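PDB 4M0X: chloromuconate cycloisomerase, which is a member of the enolase superfamily, metal-dependent enzymes built around a beta/alpha barrel, and carries a manganese ion. Local coordinates for residues Phe141-Ala153 with Ser177-Asp189. Residues are numbered along the deposited sequence; the frame is centred on the assembly and turned at random.
Sequences FSAGSASDLIDEA and SRRVLDVLECIPD
Two successive outer helices of the enolase-type beta/alpha barrel, 146-159 and 173-183, pack side by side here, joined by way of strand 163-167 in a beta-alpha-beta-alpha succession. Their short segments run at 29° to each other with axes 9.1 Å apart, and CB of A146 meets CB of D182 at 3.7 Å. V183 is the central apolar side chain: its CG2 reaches CB of L149 at 3.7 Å, the two side chains crossing nearly at right angles, and also touches A146, while CG1 faces A153 and F141. Toward solvent, I150 spreads its branches over V183 and C186. CG1 lies against the backbone of V183, and CG2, anti to the backbone N, approaches SG of C186 at 3.8 Å. On the barrel side, CD1 of I187 meets the ring edge of F141 at CE2 (4.1 Å), and F166 of strand 163-167 lies against both residues and V183.

The polar end of the contact belongs to R179. Its chain leaves the helix extended and bends at chi3 (68°), carrying the guanidinium against residues 142-144, which follow strand 134-141. NH2 forms a salt bridge with D176 and a hydrogen bond to the carbonyl of K167. O of A143 sits over one guanidinium face, CG2 of V180 over the opposite one, and CD1 of L149 at the edge. NH1 gives a weak hydrogen bond to O of G144 (3.2 Å, 126° at the hydrogen) and donates to a water that in turn donates to O of S142 at 2.7 Å.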
loop_
_atom_site.group_PDB
_atom_site.type_symbol
_atom_site.label_atom_id
_atom_site.label_comp_id
_atom_site.label_asym_id
_atom_site.label_seq_id
_atom_site.Cartn_x
_atom_site.Cartn_y
_atom_site.Cartn_z
ATOM N N PHE A 141 -7.279 22.749 -33.108
ATOM C CA PHE A 141 -7.434 22.130 -34.396
ATOM C C PHE A 141 -8.432 20.978 -34.372
ATOM O O PHE A 141 -8.543 20.237 -33.396
ATOM C CB PHE A 141 -6.107 21.571 -34.842
ATOM C CG PHE A 141 -5.016 22.579 -34.883
ATOM C CD1 PHE A 141 -5.163 23.749 -35.626
ATOM C CD2 PHE A 141 -3.817 22.353 -34.188
ATOM C CE1 PHE A 141 -4.144 24.680 -35.668
ATOM C CE2 PHE A 141 -2.782 23.278 -34.238
ATOM C CZ PHE A 141 -2.948 24.436 -34.985
ATOM N N SER A 142 -9.144 20.841 -35.479
ATOM C CA SER A 142 -10.034 19.733 -35.741
ATOM C C SER A 142 -9.194 18.503 -36.149
ATOM O O SER A 142 -7.971 18.620 -36.368
ATOM C CB SER A 142 -10.966 20.163 -36.868
ATOM O OG SER A 142 -11.922 19.176 -37.149
ATOM N N ALA A 143 -9.825 17.332 -36.263
ATOM C CA ALA A 143 -9.086 16.139 -36.714
ATOM C C ALA A 143 -8.846 16.096 -38.239
ATOM O O ALA A 143 -8.397 15.087 -38.780
ATOM C CB ALA A 143 -9.751 14.861 -36.223
ATOM N N GLY A 144 -9.115 17.203 -38.922
ATOM C CA GLY A 144 -8.912 17.288 -40.360
ATOM C C GLY A 144 -7.529 16.851 -40.800
ATOM O O GLY A 144 -6.704 16.387 -39.993
ATOM N N SER A 145 -7.272 17.008 -42.087
ATOM C CA SER A 145 -6.018 16.578 -42.650
ATOM C C SER A 145 -4.874 17.461 -42.168
ATOM O O SER A 145 -5.124 18.535 -41.641
ATOM C CB SER A 145 -6.165 16.615 -44.146
ATOM O OG SER A 145 -7.472 16.150 -44.443
ATOM N N ALA A 146 -3.632 16.998 -42.316
ATOM C CA ALA A 146 -2.453 17.759 -41.880
ATOM C C ALA A 146 -2.139 18.926 -42.812
ATOM O O ALA A 146 -1.343 19.820 -42.483
ATOM C CB ALA A 146 -1.247 16.855 -41.751
ATOM N N SER A 147 -2.768 18.897 -43.983
ATOM C CA SER A 147 -2.594 19.908 -45.012
ATOM C C SER A 147 -3.310 21.201 -44.571
ATOM O O SER A 147 -2.684 22.266 -44.379
ATOM C CB SER A 147 -3.197 19.363 -46.304
ATOM O OG SER A 147 -3.015 20.265 -47.369
ATOM N N ASP A 148 -4.635 21.063 -44.414
ATOM C CA ASP A 148 -5.528 22.087 -43.897
ATOM C C ASP A 148 -4.965 22.714 -42.632
ATOM O O ASP A 148 -4.974 23.938 -42.497
ATOM C CB ASP A 148 -6.902 21.475 -43.560
ATOM C CG ASP A 148 -7.744 21.135 -44.796
ATOM O OD1 ASP A 148 -7.232 21.166 -45.939
ATOM O OD2 ASP A 148 -8.946 20.828 -44.609
ATOM N N LEU A 149 -4.480 21.875 -41.713
ATOM C CA LEU A 149 -4.052 22.356 -40.408
ATOM C C LEU A 149 -2.755 23.166 -40.452
ATOM O O LEU A 149 -2.621 24.120 -39.687
ATOM C CB LEU A 149 -3.983 21.237 -39.360
ATOM C CG LEU A 149 -5.182 20.305 -39.121
ATOM C CD1 LEU A 149 -4.736 19.201 -38.178
ATOM C CD2 LEU A 149 -6.439 20.982 -38.586
ATOM N N ILE A 150 -1.812 22.830 -41.338
ATOM C CA ILE A 150 -0.613 23.679 -41.474
ATOM C C ILE A 150 -0.958 25.117 -41.953
ATOM O O ILE A 150 -0.365 26.113 -41.501
ATOM C CB ILE A 150 0.506 23.014 -42.306
ATOM C CG1 ILE A 150 1.066 21.792 -41.550
ATOM C CG2 ILE A 150 1.637 24.004 -42.549
ATOM C CD1 ILE A 150 2.183 21.032 -42.254
ATOM N N ASP A 151 -1.946 25.219 -42.830
ATOM C CA ASP A 151 -2.455 26.517 -43.251
ATOM C C ASP A 151 -3.280 27.209 -42.143
ATOM O O ASP A 151 -3.403 28.433 -42.150
ATOM C CB ASP A 151 -3.248 26.404 -44.571
ATOM N N GLU A 152 -3.837 26.445 -41.196
ATOM C CA GLU A 152 -4.628 27.033 -40.085
ATOM C C GLU A 152 -3.734 27.451 -38.920
ATOM O O GLU A 152 -3.960 28.494 -38.292
ATOM C CB GLU A 152 -5.761 26.107 -39.607
ATOM C CG GLU A 152 -6.826 26.817 -38.762
ATOM C CD GLU A 152 -7.820 25.884 -38.065
ATOM O OE1 GLU A 152 -9.042 26.044 -38.214
ATOM O OE2 GLU A 152 -7.393 24.982 -37.337
ATOM N N ALA A 153 -2.703 26.642 -38.661
ATOM C CA ALA A 153 -1.744 26.881 -37.584
ATOM C C ALA A 153 -1.015 28.163 -37.857
ATOM O O ALA A 153 -0.957 29.048 -37.001
ATOM C CB ALA A 153 -0.746 25.738 -37.487
ATOM N N SER A 177 -1.100 9.963 -35.262
ATOM C CA SER A 177 0.081 10.565 -34.666
ATOM C C SER A 177 1.043 11.043 -35.700
ATOM O O SER A 177 1.763 12.003 -35.471
ATOM C CB SER A 177 0.789 9.568 -33.770
ATOM O OG SER A 177 -0.076 9.177 -32.728
ATOM N N ARG A 178 1.082 10.363 -36.835
ATOM C CA ARG A 178 1.891 10.843 -37.945
ATOM C C ARG A 178 1.281 12.180 -38.414
ATOM O O ARG A 178 1.971 13.193 -38.514
ATOM C CB ARG A 178 1.940 9.794 -39.060
ATOM C CG ARG A 178 3.304 9.643 -39.712
ATOM C CD ARG A 178 3.651 10.811 -40.636
ATOM N NE ARG A 178 5.076 11.146 -40.563
ATOM C CZ ARG A 178 5.574 12.272 -40.052
ATOM N NH1 ARG A 178 4.773 13.217 -39.574
ATOM N NH2 ARG A 178 6.887 12.465 -40.033
ATOM N N ARG A 179 -0.031 12.184 -38.629
ATOM C CA ARG A 179 -0.752 13.400 -38.965
ATOM C C ARG A 179 -0.384 14.538 -38.025
ATOM O O ARG A 179 -0.092 15.652 -38.463
ATOM C CB ARG A 179 -2.266 13.159 -38.943
ATOM C CG ARG A 179 -3.113 14.402 -39.173
ATOM C CD ARG A 179 -4.592 14.085 -39.077
ATOM N NE ARG A 179 -5.024 13.721 -37.720
ATOM C CZ ARG A 179 -5.445 14.588 -36.791
ATOM N NH1 ARG A 179 -5.514 15.901 -37.037
ATOM N NH2 ARG A 179 -5.829 14.138 -35.605
ATOM N N VAL A 180 -0.387 14.263 -36.730
ATOM C CA VAL A 180 -0.141 15.331 -35.767
ATOM C C VAL A 180 1.319 15.756 -35.803
ATOM O O VAL A 180 1.618 16.953 -35.708
ATOM C CB VAL A 180 -0.622 14.957 -34.356
ATOM C CG1 VAL A 180 -0.184 15.979 -33.327
ATOM C CG2 VAL A 180 -2.126 14.864 -34.369
ATOM N N LEU A 181 2.215 14.783 -35.965
ATOM C CA LEU A 181 3.643 15.080 -36.039
ATOM C C LEU A 181 3.888 15.988 -37.236
ATOM O O LEU A 181 4.793 16.828 -37.210
ATOM C CB LEU A 181 4.490 13.805 -36.154
ATOM C CG LEU A 181 4.693 12.874 -34.943
ATOM C CD1 LEU A 181 5.182 11.519 -35.417
ATOM C CD2 LEU A 181 5.644 13.419 -33.896
ATOM N N ASP A 182 3.070 15.821 -38.275
ATOM C CA ASP A 182 3.188 16.636 -39.476
ATOM C C ASP A 182 2.998 18.086 -39.141
ATOM O O ASP A 182 3.851 18.898 -39.452
ATOM C CB ASP A 182 2.160 16.235 -40.524
ATOM C CG ASP A 182 2.707 15.260 -41.524
ATOM O OD1 ASP A 182 3.614 14.466 -41.165
ATOM O OD2 ASP A 182 2.223 15.291 -42.679
ATOM N N VAL A 183 1.882 18.398 -38.490
ATOM C CA VAL A 183 1.524 19.777 -38.178
ATOM C C VAL A 183 2.476 20.411 -37.175
ATOM O O VAL A 183 2.743 21.601 -37.244
ATOM C CB VAL A 183 0.105 19.868 -37.627
ATOM C CG1 VAL A 183 -0.227 21.315 -37.316
ATOM C CG2 VAL A 183 -0.884 19.286 -38.626
ATOM N N LEU A 184 2.995 19.599 -36.266
ATOM C CA LEU A 184 3.951 20.039 -35.276
ATOM C C LEU A 184 5.270 20.484 -35.894
ATOM O O LEU A 184 6.108 21.104 -35.220
ATOM C CB LEU A 184 4.221 18.908 -34.286
ATOM C CG LEU A 184 3.173 18.609 -33.236
ATOM C CD1 LEU A 184 3.177 17.128 -32.907
ATOM C CD2 LEU A 184 3.490 19.448 -32.013
ATOM N N GLU A 185 5.473 20.151 -37.162
ATOM C CA GLU A 185 6.701 20.551 -37.835
ATOM C C GLU A 185 6.724 22.049 -38.046
ATOM O O GLU A 185 7.754 22.683 -37.810
ATOM C CB GLU A 185 6.877 19.820 -39.150
ATOM C CG GLU A 185 7.348 18.403 -38.932
ATOM C CD GLU A 185 7.985 17.800 -40.160
ATOM O OE1 GLU A 185 7.417 17.979 -41.270
ATOM O OE2 GLU A 185 9.042 17.133 -40.002
ATOM N N CYS A 186 5.573 22.598 -38.453
ATOM C CA CYS A 186 5.391 24.052 -38.619
ATOM C C CYS A 186 4.826 24.775 -37.352
ATOM O O CYS A 186 4.162 25.811 -37.467
ATOM C CB CYS A 186 4.569 24.364 -39.901
ATOM S SG CYS A 186 5.210 23.646 -41.447
ATOM N N ILE A 187 5.096 24.235 -36.154
ATOM C CA ILE A 187 4.749 24.901 -34.865
ATOM C C ILE A 187 6.017 25.150 -34.071
ATOM O O ILE A 187 6.816 24.230 -33.893
ATOM C CB ILE A 187 3.723 24.104 -33.986
ATOM C CG1 ILE A 187 2.290 24.526 -34.281
ATOM C CG2 ILE A 187 3.938 24.343 -32.499
ATOM C CD1 ILE A 187 1.275 23.420 -34.122
ATOM N N PRO A 188 6.205 26.393 -33.589
ATOM C CA PRO A 188 7.439 26.720 -32.880
ATOM C C PRO A 188 7.615 25.908 -31.590
ATOM O O PRO A 188 6.637 25.667 -30.849
ATOM C CB PRO A 188 7.296 28.224 -32.570
ATOM C CG PRO A 188 6.198 28.729 -33.451
ATOM C CD PRO A 188 5.308 27.562 -33.732
ATOM N N ASP A 189 8.861 25.507 -31.337
ATOM C CA ASP A 189 9.239 24.797 -30.114
ATOM C C ASP A 189 8.627 25.398 -28.849
ATOM O O ASP A 189 8.142 24.661 -28.007
ATOM C CB ASP A 189 10.767 24.716 -29.980
ATOM C CG ASP A 189 11.402 23.679 -30.927
ATOM O OD1 ASP A 189 10.911 23.470 -32.062
ATOM O OD2 ASP A 189 12.413 23.068 -30.527
HETATM O O HOH W 1 -6.231 17.575 -34.625
#